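PDB 3OS7: galactose mutarotase-like protein from Clostridium acetobutylicum, which probably binds sugars and interconverts the alpha and beta anomers of aldoses such as galactose, as an aldose 1-epimerase would. Local coordinates for residues His109-Lys121 / Glu132-Tyr144. Sequence-based numbering, arbitrary orientation.
Sequences HGFIKNSKWTVHK and EVVFDFTKENEAY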
loop_
_atom_site.group_PDB
_atom_site.type_symbol
_atom_site.label_atom_id
_atom_site.label_comp_id
_atom_site.label_asym_id
_atom_site.label_seq_id
_atom_site.Cartn_x
_atom_site.Cartn_y
_atom_site.Cartn_z
ATOM N N HIS A 109 -5.845 8.656 -5.719
ATOM C CA HIS A 109 -4.752 7.670 -5.797
ATOM C C HIS A 109 -3.431 8.059 -6.485
ATOM O O HIS A 109 -2.384 7.466 -6.198
ATOM C CB HIS A 109 -5.250 6.345 -6.371
ATOM C CG HIS A 109 -6.230 5.634 -5.494
ATOM N ND1 HIS A 109 -6.167 5.675 -4.108
ATOM C CD2 HIS A 109 -7.265 4.815 -5.806
ATOM C CE1 HIS A 109 -7.164 4.948 -3.617
ATOM N NE2 HIS A 109 -7.844 4.421 -4.627
ATOM N N GLY A 110 -3.467 9.040 -7.375
ATOM C CA GLY A 110 -2.261 9.438 -8.099
ATOM C C GLY A 110 -1.932 8.611 -9.345
ATOM O O GLY A 110 -2.652 7.689 -9.710
ATOM N N PHE A 111 -0.827 8.940 -9.990
ATOM C CA PHE A 111 -0.446 8.305 -11.262
ATOM C C PHE A 111 0.806 7.442 -11.145
ATOM O O PHE A 111 1.120 6.698 -12.074
ATOM C CB PHE A 111 -0.213 9.371 -12.359
ATOM C CG PHE A 111 0.791 10.400 -11.973
ATOM C CD1 PHE A 111 2.145 10.176 -12.156
ATOM C CD2 PHE A 111 0.392 11.585 -11.381
ATOM C CE1 PHE A 111 3.083 11.112 -11.745
ATOM C CE2 PHE A 111 1.309 12.514 -10.952
ATOM C CZ PHE A 111 2.674 12.289 -11.145
ATOM N N ILE A 112 1.540 7.528 -10.040
ATOM C CA ILE A 112 2.813 6.828 -9.988
ATOM C C ILE A 112 2.600 5.309 -9.991
ATOM O O ILE A 112 3.428 4.577 -10.474
ATOM C CB ILE A 112 3.770 7.287 -8.826
ATOM C CG1 ILE A 112 3.188 7.002 -7.454
ATOM C CG2 ILE A 112 4.150 8.787 -8.983
ATOM C CD1 ILE A 112 4.161 7.407 -6.318
ATOM N N LYS A 113 1.445 4.854 -9.522
ATOM C CA LYS A 113 1.097 3.430 -9.573
ATOM C C LYS A 113 0.915 2.912 -11.007
ATOM O O LYS A 113 0.980 1.715 -11.230
ATOM C CB LYS A 113 -0.205 3.140 -8.812
ATOM C CG LYS A 113 -1.450 3.816 -9.370
ATOM C CD LYS A 113 -2.679 3.607 -8.432
ATOM C CE LYS A 113 -3.944 3.902 -9.140
ATOM N NZ LYS A 113 -3.927 5.161 -9.893
ATOM N N ASN A 114 0.617 3.819 -11.937
ATOM C CA ASN A 114 0.399 3.446 -13.356
ATOM C C ASN A 114 1.628 3.677 -14.220
ATOM O O ASN A 114 1.627 3.349 -15.404
ATOM C CB ASN A 114 -0.740 4.279 -13.955
ATOM C CG ASN A 114 -2.034 4.223 -13.139
ATOM O OD1 ASN A 114 -2.282 5.101 -12.324
ATOM N ND2 ASN A 114 -2.869 3.211 -13.380
ATOM N N SER A 115 2.670 4.260 -13.647
ATOM C CA SER A 115 3.787 4.822 -14.418
ATOM C C SER A 115 4.990 3.907 -14.463
ATOM O O SER A 115 5.080 2.956 -13.700
ATOM C CB SER A 115 4.172 6.171 -13.817
ATOM O OG SER A 115 3.111 7.071 -14.026
ATOM N N LYS A 116 5.910 4.174 -15.385
ATOM C CA LYS A 116 7.121 3.353 -15.500
ATOM C C LYS A 116 8.166 3.782 -14.494
ATOM O O LYS A 116 8.498 4.951 -14.410
ATOM C CB LYS A 116 7.740 3.463 -16.890
ATOM C CG LYS A 116 6.841 2.994 -18.006
ATOM C CD LYS A 116 7.647 2.814 -19.310
ATOM C CE LYS A 116 6.707 2.760 -20.499
ATOM N NZ LYS A 116 7.425 2.356 -21.748
ATOM N N TRP A 117 8.657 2.820 -13.724
ATOM C CA TRP A 117 9.746 3.017 -12.817
ATOM C C TRP A 117 10.965 2.350 -13.415
ATOM O O TRP A 117 10.829 1.487 -14.294
ATOM C CB TRP A 117 9.420 2.400 -11.463
ATOM C CG TRP A 117 8.322 3.082 -10.697
ATOM C CD1 TRP A 117 7.036 3.333 -11.132
ATOM C CD2 TRP A 117 8.348 3.480 -9.315
ATOM N NE1 TRP A 117 6.303 3.913 -10.135
ATOM C CE2 TRP A 117 7.079 4.015 -9.009
ATOM C CE3 TRP A 117 9.335 3.489 -8.334
ATOM C CZ2 TRP A 117 6.767 4.533 -7.748
ATOM C CZ3 TRP A 117 9.031 4.005 -7.096
ATOM C CH2 TRP A 117 7.758 4.526 -6.814
ATOM N N THR A 118 12.150 2.741 -12.957
ATOM C CA THR A 118 13.388 2.149 -13.445
ATOM C C THR A 118 14.091 1.414 -12.324
ATOM O O THR A 118 13.939 1.766 -11.155
ATOM C CB THR A 118 14.280 3.188 -14.063
ATOM O OG1 THR A 118 14.572 4.190 -13.104
ATOM C CG2 THR A 118 13.555 3.841 -15.261
ATOM N N VAL A 119 14.800 0.356 -12.679
ATOM C CA VAL A 119 15.507 -0.454 -11.694
ATOM C C VAL A 119 16.738 0.320 -11.262
ATOM O O VAL A 119 17.536 0.765 -12.092
ATOM C CB VAL A 119 15.871 -1.840 -12.249
ATOM C CG1 VAL A 119 16.729 -2.608 -11.259
ATOM C CG2 VAL A 119 14.625 -2.626 -12.571
ATOM N N HIS A 120 16.894 0.486 -9.953
ATOM C CA HIS A 120 17.949 1.315 -9.415
ATOM C C HIS A 120 19.086 0.461 -8.852
ATOM O O HIS A 120 20.265 0.827 -8.976
ATOM C CB HIS A 120 17.336 2.257 -8.369
ATOM C CG HIS A 120 18.321 3.127 -7.678
ATOM N ND1 HIS A 120 18.915 4.214 -8.295
ATOM C CD2 HIS A 120 18.826 3.077 -6.422
ATOM C CE1 HIS A 120 19.741 4.795 -7.438
ATOM N NE2 HIS A 120 19.695 4.132 -6.292
ATOM N N LYS A 121 18.743 -0.659 -8.220
ATOM C CA LYS A 121 19.705 -1.537 -7.574
ATOM C C LYS A 121 19.206 -2.974 -7.504
ATOM O O LYS A 121 18.015 -3.222 -7.306
ATOM C CB LYS A 121 20.000 -1.019 -6.175
ATOM C CG LYS A 121 21.143 -1.754 -5.468
ATOM C CD LYS A 121 21.353 -1.297 -4.040
ATOM C CE LYS A 121 21.749 0.143 -3.938
ATOM N NZ LYS A 121 22.410 0.386 -2.623
ATOM N N GLU A 132 15.707 -2.375 -5.738
ATOM C CA GLU A 132 15.217 -1.006 -5.590
ATOM C C GLU A 132 14.796 -0.460 -6.933
ATOM O O GLU A 132 15.499 -0.657 -7.938
ATOM C CB GLU A 132 16.302 -0.085 -4.995
ATOM C CG GLU A 132 16.854 -0.568 -3.659
ATOM C CD GLU A 132 17.768 0.458 -2.969
ATOM O OE1 GLU A 132 18.336 1.317 -3.669
ATOM O OE2 GLU A 132 17.895 0.398 -1.724
ATOM N N VAL A 133 13.669 0.243 -6.946
ATOM C CA VAL A 133 13.157 0.894 -8.146
ATOM C C VAL A 133 12.948 2.349 -7.811
ATOM O O VAL A 133 12.679 2.696 -6.666
ATOM C CB VAL A 133 11.817 0.268 -8.677
ATOM C CG1 VAL A 133 12.079 -1.146 -9.218
ATOM C CG2 VAL A 133 10.702 0.279 -7.574
ATOM N N VAL A 134 13.103 3.206 -8.800
ATOM C CA VAL A 134 12.852 4.620 -8.620
ATOM C C VAL A 134 11.940 5.181 -9.694
ATOM O O VAL A 134 11.832 4.637 -10.805
ATOM C CB VAL A 134 14.154 5.455 -8.619
ATOM C CG1 VAL A 134 15.043 5.074 -7.434
ATOM C CG2 VAL A 134 14.893 5.313 -9.930
ATOM N N PHE A 135 11.253 6.244 -9.323
ATOM C CA PHE A 135 10.453 7.029 -10.240
ATOM C C PHE A 135 10.941 8.465 -10.195
ATOM O O PHE A 135 10.873 9.110 -9.150
ATOM C CB PHE A 135 8.988 7.029 -9.830
ATOM C CG PHE A 135 8.130 7.824 -10.778
ATOM C CD1 PHE A 135 7.829 7.329 -12.031
ATOM C CD2 PHE A 135 7.701 9.069 -10.456
ATOM C CE1 PHE A 135 7.085 8.064 -12.915
ATOM C CE2 PHE A 135 6.963 9.829 -11.345
ATOM C CZ PHE A 135 6.651 9.330 -12.564
ATOM N N ASP A 136 11.418 8.949 -11.333
ATOM C CA ASP A 136 11.922 10.314 -11.472
ATOM C C ASP A 136 10.869 11.192 -12.134
ATOM O O ASP A 136 10.477 10.971 -13.288
ATOM C CB ASP A 136 13.191 10.313 -12.304
ATOM C CG ASP A 136 14.302 9.467 -11.686
ATOM O OD1 ASP A 136 14.682 9.750 -10.526
ATOM O OD2 ASP A 136 14.793 8.524 -12.359
ATOM N N PHE A 137 10.366 12.165 -11.384
ATOM C CA PHE A 137 9.349 13.071 -11.882
ATOM C C PHE A 137 10.052 14.371 -12.255
ATOM O O PHE A 137 10.560 15.078 -11.379
ATOM C CB PHE A 137 8.280 13.313 -10.824
ATOM C CG PHE A 137 7.099 14.133 -11.313
ATOM C CD1 PHE A 137 6.163 13.593 -12.189
ATOM C CD2 PHE A 137 6.881 15.418 -10.843
ATOM C CE1 PHE A 137 5.078 14.330 -12.599
ATOM C CE2 PHE A 137 5.796 16.153 -11.263
ATOM C CZ PHE A 137 4.888 15.622 -12.123
ATOM N N THR A 138 10.086 14.666 -13.548
ATOM C CA THR A 138 10.799 15.823 -14.068
ATOM C C THR A 138 9.871 16.867 -14.659
ATOM O O THR A 138 8.684 16.644 -14.850
ATOM C CB THR A 138 11.801 15.430 -15.183
ATOM O OG1 THR A 138 11.083 15.117 -16.370
ATOM C CG2 THR A 138 12.649 14.243 -14.773
ATOM N N LYS A 139 10.468 18.009 -14.968
ATOM C CA LYS A 139 9.793 19.116 -15.609
ATOM C C LYS A 139 9.211 18.729 -16.965
ATOM O O LYS A 139 8.354 19.432 -17.476
ATOM C CB LYS A 139 10.782 20.254 -15.844
ATOM C CG LYS A 139 11.245 20.970 -14.621
ATOM C CD LYS A 139 12.440 21.903 -14.958
ATOM C CE LYS A 139 12.972 22.611 -13.703
ATOM N NZ LYS A 139 11.917 23.469 -13.076
ATOM N N GLU A 140 9.670 17.622 -17.550
ATOM C CA GLU A 140 9.165 17.194 -18.853
ATOM C C GLU A 140 7.944 16.291 -18.765
ATOM O O GLU A 140 7.300 16.011 -19.782
ATOM C CB GLU A 140 10.273 16.497 -19.668
ATOM C CG GLU A 140 11.593 17.279 -19.814
ATOM C CD GLU A 140 11.381 18.755 -20.064
ATOM O OE1 GLU A 140 10.509 19.106 -20.905
ATOM O OE2 GLU A 140 12.099 19.560 -19.421
ATOM N N ASN A 141 7.586 15.864 -17.561
ATOM C CA ASN A 141 6.440 14.983 -17.386
ATOM C C ASN A 141 5.174 15.763 -17.730
ATOM O O ASN A 141 5.045 16.947 -17.391
ATOM C CB ASN A 141 6.380 14.433 -15.942
ATOM C CG ASN A 141 5.469 13.225 -15.802
ATOM O OD1 ASN A 141 4.237 13.328 -15.934
ATOM N ND2 ASN A 141 6.066 12.079 -15.518
ATOM N N GLU A 142 4.250 15.095 -18.411
ATOM C CA GLU A 142 2.993 15.721 -18.804
ATOM C C GLU A 142 2.170 16.187 -17.598
ATOM O O GLU A 142 1.337 17.079 -17.714
ATOM C CB GLU A 142 2.171 14.795 -19.721
ATOM C CG GLU A 142 1.571 13.546 -19.089
ATOM C CD GLU A 142 0.503 12.918 -19.983
ATOM O OE1 GLU A 142 0.645 12.988 -21.223
ATOM O OE2 GLU A 142 -0.482 12.373 -19.448
ATOM N N ALA A 143 2.428 15.602 -16.429
ATOM C CA ALA A 143 1.710 15.992 -15.219
ATOM C C ALA A 143 2.376 17.143 -14.458
ATOM O O ALA A 143 1.781 17.682 -13.518
ATOM C CB ALA A 143 1.550 14.805 -14.298
ATOM N N TYR A 144 3.601 17.507 -14.834
ATOM C CA TYR A 144 4.319 18.595 -14.147
ATOM C C TYR A 144 3.499 19.893 -14.087
ATOM O O TYR A 144 3.436 20.568 -13.038
ATOM C CB TYR A 144 5.686 18.831 -14.779
ATOM C CG TYR A 144 6.563 19.772 -13.975
ATOM C CD1 TYR A 144 7.284 19.311 -12.857
ATOM C CD2 TYR A 144 6.660 21.121 -14.311
ATOM C CE1 TYR A 144 8.068 20.182 -12.103
ATOM C CE2 TYR A 144 7.450 21.981 -13.576
ATOM C CZ TYR A 144 8.162 21.506 -12.478
ATOM O OH TYR A 144 8.959 22.379 -11.763
HETATM O O HOH W 1 4.121 9.492 -15.427
HETATM O O HOH W 2 13.616 6.545 -13.576
HETATM O O HOH W 3 20.212 0.439 -0.739
#
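Thr118 and Val134 form an antiparallel hydrogen-bonded pair, each backbone N donating to the other's O, with Thr118 N to Val134 O at 2.9 Å. One step on, Val119 faces Val133 in a non-hydrogen-bonded pair; then His120 and Lys121 both oppose Glu132 in a classic beta bulge. Glu132 O accepts twice from the same face of its carbonyl plane, from His120 N at 2.7 Å and from Lys121 N at a longer 3.3 Å, while Glu132 N returns a bond to Lys121 O.

Trp117 and Phe135 carry the packing where the strands part. Phe135 CB sits over the centre of the Trp117 six-membered ring, 3.6 Å from its centroid, a CH-pi contact. The Phe135 ring reaches toward the 111-116 segment because chi1 (-179°) sets CG opposite the backbone N; its edge meets Lys116 O (CD1 to O 3.4 Å) while Ile112 CG2 and Ser115 CB approach obliquely. Trp117 NE1 donates almost straight (172°) to Ile112 O, within the indole plane, which fixes the ring's rotation. Further out, Phe111 CZ touches Phe137 CE1 at 3.5 Å, the rings inclined by 35°, and Ala143 CB covers one Phe111 face. A water links Ser115 OG to Asn141 ND2.

At the bulge the His120 ring and Glu132 carboxylate lie side by side, nearly coplanar, with CD2 of His120 3.3 Å from OE1 of Glu132. Glu132 OE2 bonds Ser156 OG and a water that also reaches Lys121 NZ.

The pair belongs to the hairpin of strands 118-125 and 128-137 in the beta-rich, galactose mutarotase-like fold. Strand 151-160 flanks 128-137 on its other edge, and its Phe153 and Leu155 pack against Trp117, which also touches Val76 of strand 76-77.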